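Local atomic coordinates of Two-component system response regulator (Bacteroides fragilis, PDB entry 2QR3), a protein that probably acts as a two-component response regulator of transcription, receiving a phosphoryl signal through the N-terminal receiver domain that makes up this chain. Residues A[18-21]-A[22-26]; A[67-70]-A[71-75]; A[109-113]-A[114-118]. One frame throughout, in Å; residues are numbered along the deposited sequence.

Contact 1: A[18-21]-A[22-26]; sequences AVQL and LLKNH
Val19 and Leu23, one helical turn apart near the C-terminal end of helix 13-23, lie side by side and point the same way. Their apolar contact is tight: Val19 CG1 stands 3.3 Å from Leu23 CD1, closer than carbons usually approach. Val19 brings this methyl forward because CG1 is anti to its backbone N (chi1 173°), beside its carbonyl carbon and hence on the side of the following turn. Outside the pair, Val19 rests on Ile8 and Leu23 on Ile6 of strand 5-9, while Leu23 also meets Leu117 and Leu120 of helix 113-124.

Gln20 and Lys24 make the second side-chain contact, and it is not a polar one. The Gln20 amide passes the aliphatic part of Lys24, with NE2 3.6 Å from CG of Lys24. At its far end the lysine bends, and its NZ comes to 3.8 Å from Gln20 CG.

Backbone bonds hold both pairs in step. Leu22 N donates to Ala18 O at 3.0 Å, and Leu23 N reaches Val19 O at 2.8 Å. Lys24 N bonds to Gln20 O at 2.9 Å, an oxygen that also accepts a weak bond from Leu23 N. Leu22 CG also comes within 3.2 Å of Ala18 O.

Helix 13-23 is the crossover of the beta-alpha-beta unit of strands 5-9 and 29-33; Gln20 and Leu23 touch the latter. Val19 and Leu23 press on the sheet, whereas Gln20 and Lys24 cross, each bringing its nitrogen against the other's CG methylene. Backbone bonds and packing thus hold the last turn.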
loop_
_atom_site.group_PDB
_atom_site.type_symbol
_atom_site.label_atom_id
_atom_site.label_comp_id
_atom_site.label_asym_id
_atom_site.label_seq_id
_atom_site.Cartn_x
_atom_site.Cartn_y
_atom_site.Cartn_z
ATOM N N ALA A 18 -3.487 11.015 7.602
ATOM C CA ALA A 18 -4.800 11.061 6.951
ATOM C C ALA A 18 -5.329 9.658 6.704
ATOM O O ALA A 18 -6.488 9.379 6.915
ATOM C CB ALA A 18 -4.728 11.822 5.644
ATOM N N VAL A 19 -4.481 8.766 6.209
ATOM C CA VAL A 19 -4.994 7.468 5.786
ATOM C C VAL A 19 -5.371 6.639 7.007
ATOM O O VAL A 19 -6.383 5.913 6.990
ATOM C CB VAL A 19 -3.975 6.749 4.858
ATOM C CG1 VAL A 19 -4.437 5.322 4.554
ATOM C CG2 VAL A 19 -3.813 7.539 3.567
ATOM N N GLN A 20 -4.576 6.775 8.072
ATOM C CA GLN A 20 -4.838 6.085 9.343
ATOM C C GLN A 20 -6.228 6.489 9.807
ATOM O O GLN A 20 -7.072 5.635 10.122
ATOM C CB GLN A 20 -3.744 6.451 10.364
ATOM C CG GLN A 20 -4.029 6.153 11.836
ATOM C CD GLN A 20 -3.495 4.801 12.300
ATOM O OE1 GLN A 20 -2.273 4.529 12.261
ATOM N NE2 GLN A 20 -4.407 3.955 12.787
ATOM N N LEU A 21 -6.482 7.796 9.815
ATOM C CA LEU A 21 -7.790 8.300 10.218
ATOM C C LEU A 21 -8.912 7.735 9.350
ATOM O O LEU A 21 -9.988 7.391 9.850
ATOM C CB LEU A 21 -7.806 9.842 10.219
ATOM C CG LEU A 21 -9.129 10.549 10.564
ATOM C CD1 LEU A 21 -9.745 10.060 11.865
ATOM C CD2 LEU A 21 -8.882 12.050 10.640
ATOM N N LEU A 22 -8.677 7.633 8.041
ATOM C CA LEU A 22 -9.693 7.160 7.133
ATOM C C LEU A 22 -9.961 5.664 7.288
ATOM O O LEU A 22 -11.090 5.217 7.079
ATOM C CB LEU A 22 -9.310 7.469 5.671
ATOM C CG LEU A 22 -9.258 8.949 5.284
ATOM C CD1 LEU A 22 -8.460 9.165 3.974
ATOM C CD2 LEU A 22 -10.673 9.560 5.204
ATOM N N LEU A 23 -8.930 4.881 7.636
ATOM C CA LEU A 23 -9.060 3.420 7.573
ATOM C C LEU A 23 -9.248 2.736 8.919
ATOM O O LEU A 23 -9.628 1.552 8.937
ATOM C CB LEU A 23 -7.848 2.808 6.841
ATOM C CG LEU A 23 -7.581 3.321 5.416
ATOM C CD1 LEU A 23 -6.313 2.631 4.850
ATOM C CD2 LEU A 23 -8.764 3.143 4.443
ATOM N N LYS A 24 -8.928 3.471 10.002
ATOM C CA LYS A 24 -8.991 3.053 11.435
ATOM C C LYS A 24 -10.229 2.215 11.764
ATOM O O LYS A 24 -10.200 1.328 12.622
ATOM C CB LYS A 24 -9.105 4.314 12.328
ATOM C CG LYS A 24 -7.896 4.801 13.084
ATOM C CD LYS A 24 -8.325 6.034 13.949
ATOM C CE LYS A 24 -7.210 6.542 14.889
ATOM N NZ LYS A 24 -6.475 7.734 14.344
ATOM N N ASN A 25 -11.342 2.536 11.117
ATOM C CA ASN A 25 -12.609 1.948 11.537
ATOM C C ASN A 25 -13.130 0.860 10.632
ATOM O O ASN A 25 -14.268 0.381 10.795
ATOM C CB ASN A 25 -13.647 3.042 11.785
ATOM C CG ASN A 25 -13.786 3.333 13.244
ATOM O OD1 ASN A 25 -13.183 4.282 13.754
ATOM N ND2 ASN A 25 -14.498 2.457 13.957
ATOM N N HIS A 26 -12.281 0.457 9.691
ATOM C CA HIS A 26 -12.590 -0.626 8.783
ATOM C C HIS A 26 -11.695 -1.819 9.019
ATOM O O HIS A 26 -12.179 -2.951 9.147
ATOM C CB HIS A 26 -12.540 -0.152 7.331
ATOM C CG HIS A 26 -13.697 0.718 6.972
ATOM N ND1 HIS A 26 -13.775 2.037 7.360
ATOM C CD2 HIS A 26 -14.852 0.443 6.323
ATOM C CE1 HIS A 26 -14.920 2.549 6.941
ATOM N NE2 HIS A 26 -15.590 1.603 6.306
#

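Contact 2: A[67-70]-A[71-75]; sequences GLFW and LHEIK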
loop_
_atom_site.group_PDB
_atom_site.type_symbol
_atom_site.label_atom_id
_atom_site.label_comp_id
_atom_site.label_asym_id
_atom_site.label_seq_id
_atom_site.Cartn_x
_atom_site.Cartn_y
_atom_site.Cartn_z
ATOM N N GLY A 67 9.032 2.991 -5.689
ATOM C CA GLY A 67 7.879 2.111 -5.516
ATOM C C GLY A 67 7.973 0.796 -6.251
ATOM O O GLY A 67 7.616 -0.249 -5.692
ATOM N N LEU A 68 8.436 0.830 -7.506
ATOM C CA LEU A 68 8.475 -0.411 -8.296
ATOM C C LEU A 68 9.464 -1.415 -7.711
ATOM O O LEU A 68 9.201 -2.610 -7.636
ATOM C CB LEU A 68 8.773 -0.115 -9.762
ATOM C CG LEU A 68 7.664 0.701 -10.433
ATOM C CD1 LEU A 68 8.138 1.177 -11.796
ATOM C CD2 LEU A 68 6.393 -0.174 -10.536
ATOM N N PHE A 69 10.609 -0.904 -7.273
ATOM C CA PHE A 69 11.582 -1.735 -6.569
ATOM C C PHE A 69 10.977 -2.422 -5.344
ATOM O O PHE A 69 11.100 -3.645 -5.161
ATOM C CB PHE A 69 12.779 -0.879 -6.152
ATOM C CG PHE A 69 13.715 -1.596 -5.239
ATOM C CD1 PHE A 69 14.713 -2.420 -5.755
ATOM C CD2 PHE A 69 13.569 -1.490 -3.869
ATOM C CE1 PHE A 69 15.575 -3.109 -4.904
ATOM C CE2 PHE A 69 14.410 -2.185 -3.009
ATOM C CZ PHE A 69 15.417 -2.995 -3.535
ATOM N N TRP A 70 10.298 -1.641 -4.503
ATOM C CA TRP A 70 9.685 -2.189 -3.282
ATOM C C TRP A 70 8.531 -3.137 -3.568
ATOM O O TRP A 70 8.329 -4.131 -2.871
ATOM C CB TRP A 70 9.280 -1.040 -2.335
ATOM C CG TRP A 70 10.493 -0.376 -1.781
ATOM C CD1 TRP A 70 10.980 0.880 -2.091
ATOM C CD2 TRP A 70 11.430 -0.955 -0.870
ATOM N NE1 TRP A 70 12.145 1.122 -1.382
ATOM C CE2 TRP A 70 12.443 0.008 -0.636
ATOM C CE3 TRP A 70 11.496 -2.180 -0.204
ATOM C CZ2 TRP A 70 13.518 -0.233 0.226
ATOM C CZ3 TRP A 70 12.562 -2.419 0.648
ATOM C CH2 TRP A 70 13.564 -1.457 0.849
ATOM N N LEU A 71 7.768 -2.849 -4.619
ATOM C CA LEU A 71 6.707 -3.777 -5.027
ATOM C C LEU A 71 7.333 -5.127 -5.314
ATOM O O LEU A 71 6.835 -6.184 -4.904
ATOM C CB LEU A 71 6.003 -3.244 -6.303
ATOM C CG LEU A 71 5.187 -4.224 -7.151
ATOM C CD1 LEU A 71 3.904 -4.666 -6.414
ATOM C CD2 LEU A 71 4.828 -3.488 -8.461
ATOM N N HIS A 72 8.451 -5.096 -6.024
ATOM C CA HIS A 72 9.058 -6.328 -6.476
ATOM C C HIS A 72 9.582 -7.129 -5.291
ATOM O O HIS A 72 9.457 -8.346 -5.244
ATOM C CB HIS A 72 10.182 -6.010 -7.454
ATOM C CG HIS A 72 10.673 -7.210 -8.188
ATOM N ND1 HIS A 72 9.942 -7.812 -9.191
ATOM C CD2 HIS A 72 11.817 -7.924 -8.069
ATOM C CE1 HIS A 72 10.618 -8.851 -9.657
ATOM N NE2 HIS A 72 11.755 -8.945 -8.988
ATOM N N GLU A 73 10.179 -6.425 -4.344
ATOM C CA GLU A 73 10.818 -7.098 -3.211
ATOM C C GLU A 73 9.771 -7.689 -2.301
ATOM O O GLU A 73 9.911 -8.805 -1.826
ATOM C CB GLU A 73 11.740 -6.135 -2.469
ATOM C CG GLU A 73 12.969 -5.751 -3.299
ATOM C CD GLU A 73 13.761 -6.983 -3.782
ATOM O OE1 GLU A 73 13.891 -7.960 -3.004
ATOM O OE2 GLU A 73 14.203 -6.962 -4.947
ATOM N N ILE A 74 8.680 -6.956 -2.086
ATOM C CA ILE A 74 7.579 -7.512 -1.321
ATOM C C ILE A 74 7.016 -8.752 -2.007
ATOM O O ILE A 74 6.812 -9.776 -1.365
ATOM C CB ILE A 74 6.450 -6.465 -1.123
ATOM C CG1 ILE A 74 6.932 -5.303 -0.233
ATOM C CG2 ILE A 74 5.189 -7.141 -0.641
ATOM C CD1 ILE A 74 5.944 -4.076 -0.188
ATOM N N LYS A 75 6.776 -8.692 -3.320
ATOM C CA LYS A 75 6.182 -9.849 -4.018
ATOM C C LYS A 75 7.142 -11.042 -4.059
ATOM O O LYS A 75 6.721 -12.192 -4.116
ATOM C CB LYS A 75 5.724 -9.488 -5.438
ATOM C CG LYS A 75 4.708 -8.331 -5.528
ATOM C CD LYS A 75 3.420 -8.551 -4.720
ATOM C CE LYS A 75 2.513 -9.555 -5.401
ATOM N NZ LYS A 75 1.180 -9.652 -4.758
#
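Leu71 opens the second half of this run in helix 67-77, its N donating to Gly67 O at 2.8 Å, while Leu71 CD2 sits 4.2 Å from Leu68 CD2 in a loose apolar contact. With CG anti to its backbone N, beside the carbonyl carbon, the Leu71 side chain is buried against Val83 of strand 83-88 and Ala103.

His72 follows with a bond from its N to Leu68 O at 3.1 Å; its CB brushes Phe69 O, but the imidazole leads away from the preceding turn.

Glu73 makes the main side-chain contact. Its N bonds to Phe69 O at 3.0 Å, and its CG lies over one face of the Phe69 ring, 4.0 Å from the centroid and 21° off the normal, a CH-pi contact. Glu73 CG is offset toward the rim, with CZ of Phe69 its nearest ring atom at 3.7 Å. The glutamate chain bends at chi2, and its carboxylate plane stands 32° from that of the ring; OE2 forms a salt bridge with Arg76. The phenyl ring in turn sets CD2 over the centre of the Trp70 indole, whose NE1 bonds to Thr58.

Ile74 N-H points almost straight at Trp70 O (170°, 3.0 Å). Its side chain is buried beside Val83 and Leu43 of helix 36-45. Lys75 N goes on to Leu71 O, while its NZ bonds to Leu81 O.

One helix therefore carries two chemistries: Leu71 and Ile74 face strand 83-88, while on its flank Phe69 lies between the Trp70 indole and the Glu73 methylene. That methylene meets the phenyl face, and the carboxylate, bent away, pairs with Arg76.

Contact 3: A[109-113]-A[114-118]; sequences KPWDN and QKLLE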
loop_
_atom_site.group_PDB
_atom_site.type_symbol
_atom_site.label_atom_id
_atom_site.label_comp_id
_atom_site.label_asym_id
_atom_site.label_seq_id
_atom_site.Cartn_x
_atom_site.Cartn_y
_atom_site.Cartn_z
ATOM N N LYS A 109 -3.184 10.054 -6.052
ATOM C CA LYS A 109 -3.280 11.198 -5.130
ATOM C C LYS A 109 -3.339 12.483 -5.990
ATOM O O LYS A 109 -2.664 12.556 -7.001
ATOM C CB LYS A 109 -2.034 11.309 -4.281
ATOM C CG LYS A 109 -1.587 10.102 -3.512
ATOM C CD LYS A 109 -0.137 10.329 -3.046
ATOM C CE LYS A 109 0.219 9.457 -1.839
ATOM N NZ LYS A 109 1.640 9.579 -1.332
ATOM N N PRO A 110 -4.142 13.491 -5.593
ATOM C CA PRO A 110 -5.038 13.485 -4.443
ATOM C C PRO A 110 -6.139 12.463 -4.668
ATOM O O PRO A 110 -6.666 12.338 -5.786
ATOM C CB PRO A 110 -5.600 14.920 -4.415
ATOM C CG PRO A 110 -5.474 15.400 -5.840
ATOM C CD PRO A 110 -4.217 14.765 -6.353
ATOM N N TRP A 111 -6.461 11.717 -3.622
ATOM C CA TRP A 111 -7.423 10.634 -3.704
ATOM C C TRP A 111 -8.853 11.071 -3.383
ATOM O O TRP A 111 -9.095 12.176 -2.866
ATOM C CB TRP A 111 -6.998 9.489 -2.761
ATOM C CG TRP A 111 -7.006 9.845 -1.324
ATOM C CD1 TRP A 111 -8.019 9.642 -0.453
ATOM C CD2 TRP A 111 -5.935 10.468 -0.565
ATOM N NE1 TRP A 111 -7.674 10.120 0.810
ATOM C CE2 TRP A 111 -6.396 10.610 0.767
ATOM C CE3 TRP A 111 -4.644 10.912 -0.883
ATOM C CZ2 TRP A 111 -5.623 11.192 1.774
ATOM C CZ3 TRP A 111 -3.861 11.483 0.134
ATOM C CH2 TRP A 111 -4.355 11.625 1.445
ATOM N N ASP A 112 -9.795 10.198 -3.717
ATOM C CA ASP A 112 -11.160 10.329 -3.265
ATOM C C ASP A 112 -11.283 9.373 -2.086
ATOM O O ASP A 112 -10.817 8.219 -2.173
ATOM C CB ASP A 112 -12.150 9.988 -4.396
ATOM C CG ASP A 112 -13.576 9.864 -3.894
ATOM O OD1 ASP A 112 -14.300 10.897 -3.857
ATOM O OD2 ASP A 112 -13.955 8.750 -3.459
ATOM N N ASN A 113 -11.842 9.840 -0.974
ATOM C CA ASN A 113 -11.848 9.048 0.263
ATOM C C ASN A 113 -12.566 7.711 0.123
ATOM O O ASN A 113 -12.055 6.667 0.545
ATOM C CB ASN A 113 -12.467 9.822 1.434
ATOM C CG ASN A 113 -11.603 10.970 1.899
ATOM O OD1 ASN A 113 -10.414 11.013 1.606
ATOM N ND2 ASN A 113 -12.197 11.903 2.657
ATOM N N GLN A 114 -13.744 7.739 -0.495
ATOM C CA GLN A 114 -14.488 6.481 -0.678
ATOM C C GLN A 114 -13.829 5.532 -1.666
ATOM O O GLN A 114 -13.796 4.338 -1.403
ATOM C CB GLN A 114 -15.979 6.716 -0.997
ATOM C CG GLN A 114 -16.871 5.476 -0.746
ATOM C CD GLN A 114 -17.067 5.104 0.752
ATOM O OE1 GLN A 114 -16.642 5.828 1.663
ATOM N NE2 GLN A 114 -17.730 3.970 0.995
ATOM N N LYS A 115 -13.298 6.048 -2.771
ATOM C CA LYS A 115 -12.535 5.249 -3.731
ATOM C C LYS A 115 -11.296 4.594 -3.090
ATOM O O LYS A 115 -10.990 3.435 -3.365
ATOM C CB LYS A 115 -12.103 6.105 -4.923
ATOM C CG LYS A 115 -11.867 5.323 -6.208
ATOM C CD LYS A 115 -11.506 6.239 -7.410
ATOM C CE LYS A 115 -11.475 5.445 -8.714
ATOM N NZ LYS A 115 -11.147 6.277 -9.936
ATOM N N LEU A 116 -10.596 5.328 -2.231
ATOM C CA LEU A 116 -9.417 4.777 -1.564
ATOM C C LEU A 116 -9.826 3.581 -0.735
ATOM O O LEU A 116 -9.224 2.518 -0.837
ATOM C CB LEU A 116 -8.734 5.848 -0.678
ATOM C CG LEU A 116 -7.649 5.380 0.269
ATOM C CD1 LEU A 116 -6.432 4.818 -0.468
ATOM C CD2 LEU A 116 -7.209 6.510 1.199
ATOM N N LEU A 117 -10.867 3.745 0.071
ATOM C CA LEU A 117 -11.311 2.657 0.944
ATOM C C LEU A 117 -11.718 1.455 0.105
ATOM O O LEU A 117 -11.332 0.315 0.400
ATOM C CB LEU A 117 -12.462 3.104 1.850
ATOM C CG LEU A 117 -13.108 2.030 2.744
ATOM C CD1 LEU A 117 -12.104 1.303 3.674
ATOM C CD2 LEU A 117 -14.251 2.690 3.530
ATOM N N GLU A 118 -12.513 1.727 -0.928
ATOM C CA GLU A 118 -13.071 0.677 -1.769
ATOM C C GLU A 118 -12.020 -0.128 -2.485
ATOM O O GLU A 118 -12.117 -1.357 -2.533
ATOM C CB GLU A 118 -14.092 1.249 -2.741
ATOM C CG GLU A 118 -15.321 1.727 -1.961
ATOM C CD GLU A 118 -16.553 1.927 -2.821
ATOM O OE1 GLU A 118 -16.431 1.974 -4.069
ATOM O OE2 GLU A 118 -17.643 2.047 -2.220
#
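Leu116 CD2 sits over one face of the Trp111 indole, 3.9 Å from the centroid of the five-membered ring and 25° off its normal, a CH-pi contact. Its nearest ring atom is Trp111 CD1, at 3.6 Å from CD2 of Leu116. Trp111 turns its ring there with CG between the backbone N and the carbonyl carbon (chi1 64°), a crowded position.

Asp112 ties down the start of the helix. As N-cap residue, its OD2 accepts from Lys115 N at 2.9 Å through the anti lone pair, along a nearly straight N-H (169°). Its backbone oxygen also serves the helix, since Asp112 O accepts from Leu116 N at 2.9 Å and so holds the residue that meets the indole. One residue on, Asn113 O accepts from Leu117 N at 3.2 Å. The helix dipole would probably favour the carboxylate at this N-terminal end.

A weak bond from Trp111 NE1 to Asn113 OD1, 3.0 Å, links the indole to the first residue of the helix.

Farther out, Lys109, paired with Asp10, and the cis Pro110 after it form the Lys-Pro element familiar from receiver domains. The loop leads from edge strand 105-109 into helix 113-124, which packs beside helix 13-23 and, through Leu116 on Leu52, against the sheet; Trp111 bridges to Ala18 and Leu22 of helix 13-23 and to Phe86 of strand 83-88.

How the contacts relate
All three contacts belong to the receiver domain, a parallel five-stranded sheet in the order 29-33, 5-9, 48-54, 83-88, 105-109 with helices on both faces, as in CheY. Contacts 1 and 3 are neighbours, with centres about 11 Å apart: Leu22 CD1 lies 3.4 Å from Trp111 NE1, and Leu23 CD2 3.9 Å from Leu117 CD1, joining helix 13-23 to the loop and to helix 113-124. Contact 2 stands across the chain's centre from both, its centre about 24 Å from contact 1 and about 22 Å from contact 3. Asp54, the predicted phosphorylation site, carries no phosphoryl group here; Lys109 of contact 3 touches it, while contact 2 begins at Gly67, backbone-bonded to Met55 just after it.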